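Iron uptake protein A2 (Synechocystis sp., PDB 2VOZ) binds ferric iron in the periplasm and probably delivers it to an ABC transporter that imports Fe(3+) into the cell. Local coordinates at residues B[35-40]-B[272-277]; B[49-54]-B[279-284]; B[137-142]-B[216-221]; B[145-150]-B[249-254]. All blocks are in the same frame, centred on the assembly; numbering follows the deposited sequence.

Contact 1: residues B[35-40]-B[272-277]; sequences TINLYS and APNRDA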
loop_
_atom_site.group_PDB
_atom_site.type_symbol
_atom_site.label_atom_id
_atom_site.label_comp_id
_atom_site.label_asym_id
_atom_site.label_seq_id
_atom_site.Cartn_x
_atom_site.Cartn_y
_atom_site.Cartn_z
ATOM N N THR B 35 6.964 -25.072 3.913
ATOM C CA THR B 35 6.289 -24.352 2.871
ATOM C C THR B 35 4.866 -24.859 2.718
ATOM O O THR B 35 4.588 -26.060 2.864
ATOM C CB THR B 35 7.060 -24.411 1.529
ATOM O OG1 THR B 35 6.400 -23.599 0.551
ATOM C CG2 THR B 35 7.190 -25.837 1.013
ATOM N N ILE B 36 3.970 -23.912 2.476
ATOM C CA ILE B 36 2.586 -24.261 2.118
ATOM C C ILE B 36 2.046 -23.271 1.101
ATOM O O ILE B 36 2.539 -22.144 0.970
ATOM C CB ILE B 36 1.638 -24.230 3.330
ATOM C CG1 ILE B 36 1.651 -22.842 3.982
ATOM C CG2 ILE B 36 1.969 -25.348 4.334
ATOM C CD1 ILE B 36 0.387 -22.584 4.806
ATOM N N ASN B 37 0.989 -23.690 0.410
ATOM C CA ASN B 37 0.247 -22.810 -0.479
ATOM C C ASN B 37 -1.055 -22.482 0.230
ATOM O O ASN B 37 -1.937 -23.341 0.381
ATOM C CB ASN B 37 -0.030 -23.520 -1.808
ATOM C CG ASN B 37 1.255 -23.967 -2.479
ATOM O OD1 ASN B 37 2.208 -23.189 -2.561
ATOM N ND2 ASN B 37 1.315 -25.228 -2.885
ATOM N N LEU B 38 -1.140 -21.239 0.687
ATOM C CA LEU B 38 -2.292 -20.764 1.423
ATOM C C LEU B 38 -3.204 -19.974 0.514
ATOM O O LEU B 38 -2.794 -18.955 -0.029
ATOM C CB LEU B 38 -1.815 -19.877 2.586
ATOM C CG LEU B 38 -2.918 -19.196 3.408
ATOM C CD1 LEU B 38 -3.828 -20.251 4.052
ATOM C CD2 LEU B 38 -2.269 -18.316 4.491
ATOM N N TYR B 39 -4.428 -20.449 0.336
ATOM C CA TYR B 39 -5.444 -19.716 -0.401
ATOM C C TYR B 39 -6.271 -19.042 0.684
ATOM O O TYR B 39 -6.848 -19.730 1.517
ATOM C CB TYR B 39 -6.363 -20.681 -1.166
ATOM C CG TYR B 39 -5.765 -21.335 -2.413
ATOM C CD1 TYR B 39 -4.436 -21.716 -2.461
ATOM C CD2 TYR B 39 -6.571 -21.631 -3.514
ATOM C CE1 TYR B 39 -3.895 -22.362 -3.612
ATOM C CE2 TYR B 39 -6.055 -22.280 -4.656
ATOM C CZ TYR B 39 -4.719 -22.625 -4.687
ATOM O OH TYR B 39 -4.198 -23.291 -5.771
ATOM N N SER B 40 -6.313 -17.719 0.694
ATOM C CA SER B 40 -7.031 -17.008 1.750
ATOM C C SER B 40 -7.861 -15.849 1.230
ATOM O O SER B 40 -7.397 -15.060 0.407
ATOM C CB SER B 40 -6.057 -16.510 2.828
ATOM O OG SER B 40 -6.823 -15.898 3.862
ATOM N N ALA B 272 -3.809 -31.801 -0.572
ATOM C CA ALA B 272 -2.700 -30.915 -0.215
ATOM C C ALA B 272 -1.339 -31.567 -0.481
ATOM O O ALA B 272 -1.052 -32.660 0.019
ATOM C CB ALA B 272 -2.785 -30.496 1.246
ATOM N N PRO B 273 -0.496 -30.905 -1.275
ATOM C CA PRO B 273 0.848 -31.456 -1.510
ATOM C C PRO B 273 1.741 -31.460 -0.264
ATOM O O PRO B 273 2.599 -32.345 -0.119
ATOM C CB PRO B 273 1.434 -30.523 -2.576
ATOM C CG PRO B 273 0.673 -29.297 -2.491
ATOM C CD PRO B 273 -0.737 -29.706 -2.082
ATOM N N ASN B 274 1.532 -30.484 0.622
ATOM C CA ASN B 274 2.372 -30.307 1.805
ATOM C C ASN B 274 1.535 -30.557 3.068
ATOM O O ASN B 274 1.360 -29.666 3.895
ATOM C CB ASN B 274 2.942 -28.869 1.858
ATOM C CG ASN B 274 3.717 -28.466 0.615
ATOM O OD1 ASN B 274 4.883 -28.840 0.450
ATOM N ND2 ASN B 274 3.095 -27.637 -0.244
ATOM N N ARG B 275 1.000 -31.765 3.202
ATOM C CA ARG B 275 -0.008 -32.047 4.208
ATOM C C ARG B 275 0.491 -31.829 5.628
ATOM O O ARG B 275 -0.206 -31.207 6.446
ATOM C CB ARG B 275 -0.561 -33.463 4.068
ATOM C CG ARG B 275 -1.721 -33.751 4.999
ATOM C CD ARG B 275 -2.133 -35.199 4.827
ATOM N NE ARG B 275 -3.376 -35.462 5.538
ATOM C CZ ARG B 275 -3.438 -35.899 6.791
ATOM N NH1 ARG B 275 -4.616 -36.099 7.369
ATOM N NH2 ARG B 275 -2.321 -36.133 7.463
ATOM N N ASP B 276 1.663 -32.387 5.938
ATOM C CA ASP B 276 2.212 -32.212 7.278
ATOM C C ASP B 276 2.481 -30.746 7.617
ATOM O O ASP B 276 2.192 -30.303 8.742
ATOM C CB ASP B 276 3.461 -33.059 7.433
ATOM C CG ASP B 276 3.149 -34.533 7.465
ATOM O OD1 ASP B 276 2.148 -34.949 8.109
ATOM O OD2 ASP B 276 3.896 -35.288 6.818
ATOM N N ALA B 277 3.020 -29.996 6.655
ATOM C CA ALA B 277 3.265 -28.565 6.866
ATOM C C ALA B 277 1.948 -27.829 7.048
ATOM O O ALA B 277 1.852 -26.872 7.830
ATOM C CB ALA B 277 4.075 -27.975 5.727
#
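Van der Waals packing joins I36 to A277: the CG2 methyl of I36 lies 3.6 Å from CB of A277, and the small alanine lets the first turn of helix 275-285 come close to strand 35-40. I36 presents this methyl because CG2 stands anti to its carbonyl carbon while CG1 takes the position between N and C (chi1 58°). The same alanine CB rests 3.5 Å from O of T35.

The two asparagine amides come near each other but do not bond. N274, at the N-cap position but making no capping bond, brings its CB and CG against the carbonyl oxygen of T35, CG at 3.4 Å. Its ND2 lies 4.0 Å from ND2 of N37, the amide planes 71° apart. Each nitrogen donates to the loop before strand 82-86, N274 to D81 and N37 to P79. Replacing N274 by a leucine would probably leave D81 without the donor that links it to this helix start.

No hydrogen bond crosses between the two segments, so their polar cohesion runs through the 79-81 loop, while direct contact is van der Waals, from the I36 and A277 methyls and from N274 against the T35 carbonyl, at the edge of an α/β lobe of a periplasmic binding protein.

Contact 2: residues B[49-54]-B[279-284]; sequences ALYDAF and IAFLEY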
loop_
_atom_site.group_PDB
_atom_site.type_symbol
_atom_site.label_atom_id
_atom_site.label_comp_id
_atom_site.label_asym_id
_atom_site.label_seq_id
_atom_site.Cartn_x
_atom_site.Cartn_y
_atom_site.Cartn_z
ATOM N N ALA B 49 4.116 -10.825 8.784
ATOM C CA ALA B 49 5.125 -11.225 9.749
ATOM C C ALA B 49 4.658 -12.490 10.499
ATOM O O ALA B 49 5.470 -13.316 10.907
ATOM C CB ALA B 49 5.438 -10.093 10.732
ATOM N N LEU B 50 3.333 -12.640 10.657
ATOM C CA LEU B 50 2.814 -13.833 11.315
ATOM C C LEU B 50 3.140 -15.054 10.460
ATOM O O LEU B 50 3.557 -16.059 10.985
ATOM C CB LEU B 50 1.309 -13.714 11.556
ATOM C CG LEU B 50 0.856 -12.485 12.330
ATOM C CD1 LEU B 50 -0.688 -12.515 12.471
ATOM C CD2 LEU B 50 1.536 -12.400 13.733
ATOM N N TYR B 51 2.997 -14.926 9.138
ATOM C CA TYR B 51 3.269 -16.042 8.254
ATOM C C TYR B 51 4.746 -16.318 8.112
ATOM O O TYR B 51 5.151 -17.461 8.100
ATOM C CB TYR B 51 2.666 -15.806 6.879
ATOM C CG TYR B 51 1.173 -15.713 6.891
ATOM C CD1 TYR B 51 0.419 -16.310 7.907
ATOM C CD2 TYR B 51 0.507 -15.057 5.866
ATOM C CE1 TYR B 51 -0.982 -16.223 7.916
ATOM C CE2 TYR B 51 -0.888 -14.975 5.847
ATOM C CZ TYR B 51 -1.619 -15.551 6.867
ATOM O OH TYR B 51 -3.005 -15.445 6.840
ATOM N N ASP B 52 5.567 -15.271 8.011
ATOM C CA ASP B 52 7.011 -15.455 7.910
ATOM C C ASP B 52 7.603 -16.205 9.083
ATOM O O ASP B 52 8.570 -16.973 8.921
ATOM C CB ASP B 52 7.715 -14.108 7.789
ATOM C CG ASP B 52 7.855 -13.671 6.354
ATOM O OD1 ASP B 52 7.073 -14.171 5.499
ATOM O OD2 ASP B 52 8.736 -12.827 6.066
ATOM N N ALA B 53 7.050 -15.979 10.270
ATOM C CA ALA B 53 7.537 -16.700 11.443
ATOM C C ALA B 53 7.355 -18.207 11.263
ATOM O O ALA B 53 8.103 -18.994 11.826
ATOM C CB ALA B 53 6.864 -16.232 12.736
ATOM N N PHE B 54 6.335 -18.604 10.505
ATOM C CA PHE B 54 6.122 -20.028 10.252
ATOM C C PHE B 54 7.102 -20.604 9.212
ATOM O O PHE B 54 7.709 -21.672 9.413
ATOM C CB PHE B 54 4.701 -20.238 9.766
ATOM C CG PHE B 54 4.418 -21.661 9.437
ATOM C CD1 PHE B 54 4.252 -22.589 10.462
ATOM C CD2 PHE B 54 4.383 -22.078 8.101
ATOM C CE1 PHE B 54 4.009 -23.939 10.169
ATOM C CE2 PHE B 54 4.141 -23.429 7.782
ATOM C CZ PHE B 54 3.966 -24.355 8.836
ATOM N N ILE B 279 -0.885 -29.007 8.339
ATOM C CA ILE B 279 -1.354 -29.261 9.689
ATOM C C ILE B 279 -0.534 -28.443 10.667
ATOM O O ILE B 279 -1.093 -27.819 11.578
ATOM C CB ILE B 279 -1.340 -30.774 10.012
ATOM C CG1 ILE B 279 -2.359 -31.495 9.093
ATOM C CG2 ILE B 279 -1.523 -31.035 11.545
ATOM C CD1 ILE B 279 -2.212 -32.983 9.158
ATOM N N ALA B 280 0.781 -28.396 10.453
ATOM C CA ALA B 280 1.676 -27.611 11.312
ATOM C C ALA B 280 1.288 -26.120 11.299
ATOM O O ALA B 280 1.356 -25.434 12.323
ATOM C CB ALA B 280 3.133 -27.796 10.866
ATOM N N PHE B 281 0.879 -25.653 10.131
ATOM C CA PHE B 281 0.458 -24.287 9.975
ATOM C C PHE B 281 -0.813 -24.048 10.792
ATOM O O PHE B 281 -0.880 -23.058 11.519
ATOM C CB PHE B 281 0.220 -23.925 8.514
ATOM C CG PHE B 281 -0.227 -22.513 8.340
ATOM C CD1 PHE B 281 0.691 -21.469 8.480
ATOM C CD2 PHE B 281 -1.555 -22.222 8.072
ATOM C CE1 PHE B 281 0.308 -20.157 8.314
ATOM C CE2 PHE B 281 -1.951 -20.870 7.913
ATOM C CZ PHE B 281 -1.024 -19.865 8.055
ATOM N N LEU B 282 -1.811 -24.932 10.695
ATOM C CA LEU B 282 -3.043 -24.777 11.513
ATOM C C LEU B 282 -2.707 -24.755 12.987
ATOM O O LEU B 282 -3.212 -23.919 13.737
ATOM C CB LEU B 282 -4.080 -25.887 11.238
ATOM C CG LEU B 282 -4.665 -25.931 9.816
ATOM C CD1 LEU B 282 -5.616 -27.101 9.802
ATOM C CD2 LEU B 282 -5.354 -24.593 9.459
ATOM N N GLU B 283 -1.797 -25.625 13.406
ATOM C CA GLU B 283 -1.345 -25.621 14.819
ATOM C C GLU B 283 -0.709 -24.300 15.215
ATOM O O GLU B 283 -0.942 -23.774 16.333
ATOM C CB GLU B 283 -0.391 -26.800 15.114
ATOM C CG GLU B 283 -1.159 -28.123 14.982
ATOM C CD GLU B 283 -0.301 -29.391 15.047
ATOM O OE1 GLU B 283 0.957 -29.312 14.988
ATOM O OE2 GLU B 283 -0.928 -30.476 15.144
ATOM N N TYR B 284 0.116 -23.771 14.318
ATOM C CA TYR B 284 0.743 -22.489 14.545
ATOM C C TYR B 284 -0.295 -21.366 14.684
ATOM O O TYR B 284 -0.198 -20.558 15.597
ATOM C CB TYR B 284 1.743 -22.189 13.426
ATOM C CG TYR B 284 2.230 -20.759 13.434
ATOM C CD1 TYR B 284 3.136 -20.308 14.413
ATOM C CD2 TYR B 284 1.795 -19.865 12.433
ATOM C CE1 TYR B 284 3.573 -18.992 14.417
ATOM C CE2 TYR B 284 2.241 -18.527 12.429
ATOM C CZ TYR B 284 3.141 -18.122 13.410
ATOM O OH TYR B 284 3.565 -16.788 13.369
#
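F54 drives its ring against F281 and Y284. The edge of F281 meets one face of F54 in a T-shaped pair, centroids 5.2 Å apart and planes at 80°, and CB of F281 adds a CH-pi contact over the F54 ring. F54 in turn lays its own CB over the face of Y284, 4.2 Å from that ring's centroid. With CG anti to the backbone N (chi1 178°), F54 reaches helix 275-285, where CE1 of F54 packs 4.0 Å from CB of the small A280. With an alanine in place of F54, the helices would probably have a gap between them and the edge of F281 would lose its aromatic face.

Y51 extends the aromatic cluster, its CE1 3.6 Å from CZ of F281. Segments 49-54 and 279-284, their axes 10.9 Å apart at closest and their directions 130° apart, thus pack through aromatic rings in one α/β lobe of a type 2 periplasmic binding protein fold. The hydroxyl of Y284 donates to O of L50 at 2.5 Å, so short that the exact length is doubtful.

Farther out, I36 and L38 of strand 35-40 touch F281, and L38 and F294 touch Y51. The Y284 hydroxyl also bonds Y293 of the second subunit, and D52 pairs with K232 of that subunit.

Contact 3: residues B[137-142]-B[216-221]; sequences RDRVNP and IGDVAI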
loop_
_atom_site.group_PDB
_atom_site.type_symbol
_atom_site.label_atom_id
_atom_site.label_comp_id
_atom_site.label_asym_id
_atom_site.label_seq_id
_atom_site.Cartn_x
_atom_site.Cartn_y
_atom_site.Cartn_z
ATOM N N ARG B 137 -28.306 6.165 20.564
ATOM C CA ARG B 137 -28.189 6.560 21.974
ATOM C C ARG B 137 -29.335 7.509 22.349
ATOM O O ARG B 137 -29.886 7.399 23.439
ATOM C CB ARG B 137 -26.847 7.206 22.205
ATOM C CG ARG B 137 -25.752 6.188 22.169
ATOM C CD ARG B 137 -24.350 6.770 22.434
ATOM N NE ARG B 137 -24.268 7.474 23.711
ATOM C CZ ARG B 137 -24.191 6.896 24.911
ATOM N NH1 ARG B 137 -24.218 5.565 25.040
ATOM N NH2 ARG B 137 -24.106 7.662 26.005
ATOM N N ASP B 138 -29.725 8.381 21.415
ATOM C CA ASP B 138 -30.758 9.366 21.692
ATOM C C ASP B 138 -32.161 8.767 21.630
ATOM O O ASP B 138 -33.058 9.194 22.382
ATOM C CB ASP B 138 -30.640 10.534 20.715
ATOM C CG ASP B 138 -29.431 11.416 20.992
ATOM O OD1 ASP B 138 -29.170 12.313 20.170
ATOM O OD2 ASP B 138 -28.732 11.225 22.014
ATOM N N ARG B 139 -32.363 7.765 20.767
ATOM C CA ARG B 139 -33.734 7.298 20.504
ATOM C C ARG B 139 -34.114 5.929 21.028
ATOM O O ARG B 139 -35.287 5.534 20.953
ATOM C CB ARG B 139 -34.036 7.365 19.002
ATOM C CG ARG B 139 -33.792 8.741 18.372
ATOM C CD ARG B 139 -34.257 8.785 16.944
ATOM N NE ARG B 139 -33.498 7.819 16.119
ATOM C CZ ARG B 139 -32.292 8.046 15.601
ATOM N NH1 ARG B 139 -31.707 7.091 14.855
ATOM N NH2 ARG B 139 -31.667 9.246 15.737
ATOM N N VAL B 140 -33.127 5.193 21.512
ATOM C CA VAL B 140 -33.343 3.872 22.068
ATOM C C VAL B 140 -32.770 3.771 23.435
ATOM O O VAL B 140 -31.624 4.157 23.669
ATOM C CB VAL B 140 -32.689 2.766 21.190
ATOM C CG1 VAL B 140 -32.844 1.401 21.864
ATOM C CG2 VAL B 140 -33.289 2.788 19.789
ATOM N N ASN B 141 -33.570 3.187 24.331
ATOM C CA ASN B 141 -33.165 2.878 25.664
ATOM C C ASN B 141 -32.718 1.409 25.627
ATOM O O ASN B 141 -33.541 0.559 25.272
ATOM C CB ASN B 141 -34.395 3.051 26.558
ATOM C CG ASN B 141 -34.107 2.742 28.016
ATOM O OD1 ASN B 141 -33.171 2.036 28.335
ATOM N ND2 ASN B 141 -34.941 3.281 28.910
ATOM N N PRO B 142 -31.448 1.109 25.996
ATOM C CA PRO B 142 -30.997 -0.266 25.873
ATOM C C PRO B 142 -31.726 -1.258 26.781
ATOM O O PRO B 142 -31.669 -2.450 26.513
ATOM C CB PRO B 142 -29.520 -0.207 26.255
ATOM C CG PRO B 142 -29.368 1.056 27.049
ATOM C CD PRO B 142 -30.376 1.990 26.518
ATOM N N ILE B 216 -32.079 7.303 9.906
ATOM C CA ILE B 216 -32.842 6.392 9.016
ATOM C C ILE B 216 -33.550 5.273 9.778
ATOM O O ILE B 216 -34.680 4.896 9.433
ATOM C CB ILE B 216 -31.940 5.848 7.862
ATOM C CG1 ILE B 216 -31.422 7.043 7.050
ATOM C CG2 ILE B 216 -32.729 4.927 6.922
ATOM C CD1 ILE B 216 -30.134 6.765 6.282
ATOM N N GLY B 217 -32.914 4.760 10.828
ATOM C CA GLY B 217 -33.547 3.712 11.667
ATOM C C GLY B 217 -32.923 3.812 13.037
ATOM O O GLY B 217 -32.077 4.689 13.252
ATOM N N ASP B 218 -33.278 2.913 13.967
ATOM C CA ASP B 218 -32.851 3.067 15.354
ATOM C C ASP B 218 -32.038 1.898 15.903
ATOM O O ASP B 218 -31.327 2.051 16.894
ATOM C CB ASP B 218 -34.073 3.235 16.268
ATOM C CG ASP B 218 -34.825 4.532 16.040
ATOM O OD1 ASP B 218 -34.410 5.396 15.225
ATOM O OD2 ASP B 218 -35.880 4.670 16.706
ATOM N N VAL B 219 -32.189 0.727 15.283
ATOM C CA VAL B 219 -31.497 -0.512 15.742
ATOM C C VAL B 219 -30.982 -1.245 14.514
ATOM O O VAL B 219 -31.727 -1.452 13.563
ATOM C CB VAL B 219 -32.412 -1.476 16.554
ATOM C CG1 VAL B 219 -31.628 -2.725 16.961
ATOM C CG2 VAL B 219 -32.996 -0.751 17.784
ATOM N N ALA B 220 -29.689 -1.566 14.512
ATOM C CA ALA B 220 -29.094 -2.280 13.374
ATOM C C ALA B 220 -28.529 -3.582 13.871
ATOM O O ALA B 220 -28.187 -3.709 15.068
ATOM C CB ALA B 220 -27.989 -1.478 12.725
ATOM N N ILE B 221 -28.427 -4.548 12.944
ATOM C CA ILE B 221 -27.727 -5.801 13.219
ATOM C C ILE B 221 -26.462 -5.772 12.376
ATOM O O ILE B 221 -26.545 -5.544 11.162
ATOM C CB ILE B 221 -28.587 -7.009 12.803
ATOM C CG1 ILE B 221 -29.917 -7.000 13.600
ATOM C CG2 ILE B 221 -27.829 -8.331 13.074
ATOM C CD1 ILE B 221 -30.902 -8.122 13.193
HETATM O O HOH W 1 -36.625 3.786 19.156
#
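R139 lays the edge of its guanidinium against the carboxylate of D218 and the backbone carbonyl of G217. NE donates to OD1 of D218 at 2.7 Å in a nearly straight bond (165°), the core of a salt bridge. The acceptor lies close to the guanidinium plane, yet the donor stands well above the carboxylate plane, and the two flat groups are turned 47° from each other. NH1 adds a weak bond to the same OD1 and an ordinary one to O of G217 at 2.9 Å, also reaching that carbonyl from above its plane. Arginine suits the place because its planar head offers several N-H groups at once; a bend at chi3 (-62°) turns them toward G217 and D218, and NH1 additionally donates to O of I212.

The other carboxylate oxygen is served by water: one molecule donates to OD2 of D218 at 2.7 Å and to O of R139 at 2.8 Å, bridging the segments. The same oxygen also forms a long, weak ion pair with K159.

Beside this polar grip, CG2 of V140 packs 3.6 Å from CB of D218 and 4.1 Å from CG2 of V219. The branched valines suit this buried layer, which L145 and W156 extend. The arrangement pins the loop leaving strand 124-136 to the start of strand 219-223, its antiparallel neighbour in the sheet, within the α/β architecture of a periplasmic solute-binding protein.

Contact 4: residues B[145-150]-B[249-254]; sequences LSTYEA and FPNTGS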
loop_
_atom_site.group_PDB
_atom_site.type_symbol
_atom_site.label_atom_id
_atom_site.label_comp_id
_atom_site.label_asym_id
_atom_site.label_seq_id
_atom_site.Cartn_x
_atom_site.Cartn_y
_atom_site.Cartn_z
ATOM N N LEU B 145 -33.874 -3.433 24.727
ATOM C CA LEU B 145 -33.211 -4.438 23.894
ATOM C C LEU B 145 -32.966 -5.700 24.706
ATOM O O LEU B 145 -32.750 -5.639 25.932
ATOM C CB LEU B 145 -31.867 -3.868 23.381
ATOM C CG LEU B 145 -32.008 -2.669 22.424
ATOM C CD1 LEU B 145 -30.655 -2.102 22.114
ATOM C CD2 LEU B 145 -32.757 -3.028 21.130
ATOM N N SER B 146 -32.941 -6.863 24.044
ATOM C CA SER B 146 -32.577 -8.106 24.734
ATOM C C SER B 146 -31.980 -9.115 23.760
ATOM O O SER B 146 -30.801 -9.425 23.823
ATOM C CB SER B 146 -33.787 -8.737 25.449
ATOM O OG SER B 146 -34.896 -8.938 24.593
ATOM N N THR B 147 -32.811 -9.599 22.852
ATOM C CA THR B 147 -32.446 -10.726 21.985
ATOM C C THR B 147 -32.713 -10.390 20.501
ATOM O O THR B 147 -33.478 -9.476 20.201
ATOM C CB THR B 147 -33.299 -11.980 22.308
ATOM O OG1 THR B 147 -34.697 -11.696 22.042
ATOM C CG2 THR B 147 -33.094 -12.413 23.792
ATOM N N TYR B 148 -32.111 -11.141 19.583
ATOM C CA TYR B 148 -32.503 -11.017 18.162
ATOM C C TYR B 148 -33.980 -11.264 18.043
ATOM O O TYR B 148 -34.652 -10.594 17.265
ATOM C CB TYR B 148 -31.792 -12.035 17.252
ATOM C CG TYR B 148 -30.307 -12.061 17.472
ATOM C CD1 TYR B 148 -29.486 -11.076 16.935
ATOM C CD2 TYR B 148 -29.730 -13.072 18.236
ATOM C CE1 TYR B 148 -28.078 -11.100 17.184
ATOM C CE2 TYR B 148 -28.341 -13.114 18.495
ATOM C CZ TYR B 148 -27.534 -12.133 17.973
ATOM O OH TYR B 148 -26.184 -12.188 18.249
ATOM N N GLU B 149 -34.445 -12.254 18.800
ATOM C CA GLU B 149 -35.825 -12.751 18.695
ATOM C C GLU B 149 -36.824 -11.618 19.006
ATOM O O GLU B 149 -37.862 -11.483 18.346
ATOM C CB GLU B 149 -35.996 -13.948 19.631
ATOM C CG GLU B 149 -35.287 -15.261 19.117
ATOM C CD GLU B 149 -33.800 -15.374 19.486
ATOM O OE1 GLU B 149 -33.168 -14.363 19.855
ATOM O OE2 GLU B 149 -33.230 -16.477 19.365
ATOM N N ALA B 150 -36.474 -10.755 19.958
ATOM C CA ALA B 150 -37.405 -9.689 20.395
ATOM C C ALA B 150 -37.507 -8.557 19.402
ATOM O O ALA B 150 -38.400 -7.729 19.494
ATOM C CB ALA B 150 -36.957 -9.120 21.762
ATOM N N PHE B 249 -24.605 -6.162 23.175
ATOM C CA PHE B 249 -24.535 -7.605 23.014
ATOM C C PHE B 249 -25.889 -8.236 23.325
ATOM O O PHE B 249 -26.336 -8.190 24.479
ATOM C CB PHE B 249 -23.475 -8.256 23.916
ATOM C CG PHE B 249 -22.051 -7.970 23.518
ATOM C CD1 PHE B 249 -21.446 -8.643 22.453
ATOM C CD2 PHE B 249 -21.293 -7.044 24.240
ATOM C CE1 PHE B 249 -20.119 -8.380 22.093
ATOM C CE2 PHE B 249 -19.972 -6.784 23.884
ATOM C CZ PHE B 249 -19.388 -7.441 22.797
ATOM N N PRO B 250 -26.536 -8.824 22.310
ATOM C CA PRO B 250 -27.796 -9.500 22.556
ATOM C C PRO B 250 -27.666 -10.923 23.108
ATOM O O PRO B 250 -26.616 -11.566 22.996
ATOM C CB PRO B 250 -28.407 -9.575 21.160
ATOM C CG PRO B 250 -27.186 -9.812 20.305
ATOM C CD PRO B 250 -26.184 -8.860 20.876
ATOM N N ASN B 251 -28.786 -11.392 23.640
ATOM C CA ASN B 251 -28.985 -12.789 24.029
ATOM C C ASN B 251 -28.046 -13.241 25.150
ATOM O O ASN B 251 -27.665 -14.407 25.193
ATOM C CB ASN B 251 -28.825 -13.721 22.809
ATOM C CG ASN B 251 -29.970 -13.586 21.845
ATOM O OD1 ASN B 251 -30.147 -12.538 21.282
ATOM N ND2 ASN B 251 -30.759 -14.650 21.669
ATOM N N THR B 252 -27.656 -12.318 26.023
ATOM C CA THR B 252 -26.779 -12.681 27.145
ATOM C C THR B 252 -27.545 -12.738 28.468
ATOM O O THR B 252 -26.945 -13.032 29.517
ATOM C CB THR B 252 -25.593 -11.705 27.295
ATOM O OG1 THR B 252 -26.068 -10.473 27.838
ATOM C CG2 THR B 252 -24.930 -11.441 25.945
ATOM N N GLY B 253 -28.850 -12.471 28.398
ATOM C CA GLY B 253 -29.708 -12.488 29.589
ATOM C C GLY B 253 -29.899 -13.873 30.160
ATOM O O GLY B 253 -29.547 -14.878 29.526
ATOM N N SER B 254 -30.488 -13.931 31.368
ATOM C CA SER B 254 -30.834 -15.188 32.033
ATOM C C SER B 254 -31.587 -16.081 31.068
ATOM O O SER B 254 -32.498 -15.611 30.383
ATOM C CB SER B 254 -31.741 -14.933 33.249
ATOM O OG SER B 254 -31.465 -13.699 33.886
HETATM O O HOH W 2 -30.783 -11.670 26.492
#
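Two loops are clasped together here by N251, the one after strand 124-136 and the one between strands 245-248 and 261-268. Its backbone N donates to O of S146 at 2.8 Å, almost straight (171°). Its side-chain OD1 receives N of Y148 at 2.9 Å, in the carbonyl plane and on a lone pair, while ND2 points to OE1 of E149 at 3.0 Å, on the syn side of the carboxylate. Asparagine is apt because one short amide offers acceptor and donor together; with CG anti to its carbonyl carbon (chi1 -71°), both ends reach the turn. There T147 forms an ST motif, its OG1 accepting from N of A150 at 2.9 Å.

P250 brings CB over one face of the Y148 ring, a CH-pi contact 4.3 Å from the centroid, and its CG also packs close to CZ. The tyrosine hydroxyl is held by O of R131 and N of H260.

The buried amide of N251 is thus bonded through both its oxygen and its nitrogen, and the charge of E149 is probably offset by a salt bridge to R177, with H181 hydrogen-bonded to the same oxygen; side-chain bonds thus fix a turn that leads into a 3-10 segment.

From the N terminus, strand 35-40 opens contact 1 and helix 48-54 opens contact 2. Both find their partners more than 220 residues later on helix 275-285 or the turn before it; the segments alternate along the chain, so the spans cross, and the two contacts touch where L38 and I36 pack on Y51 and F281. Together they tie the first strand and helix to a late helix of one lobe. Within both long loops, on the far side of the chain's centre, lie contacts 3 and 4. These also cross, tying the loop after strand 124-136 to the start of strand 219-223 and to the loop after strand 245-248, and meet through L145 against V140 and V219.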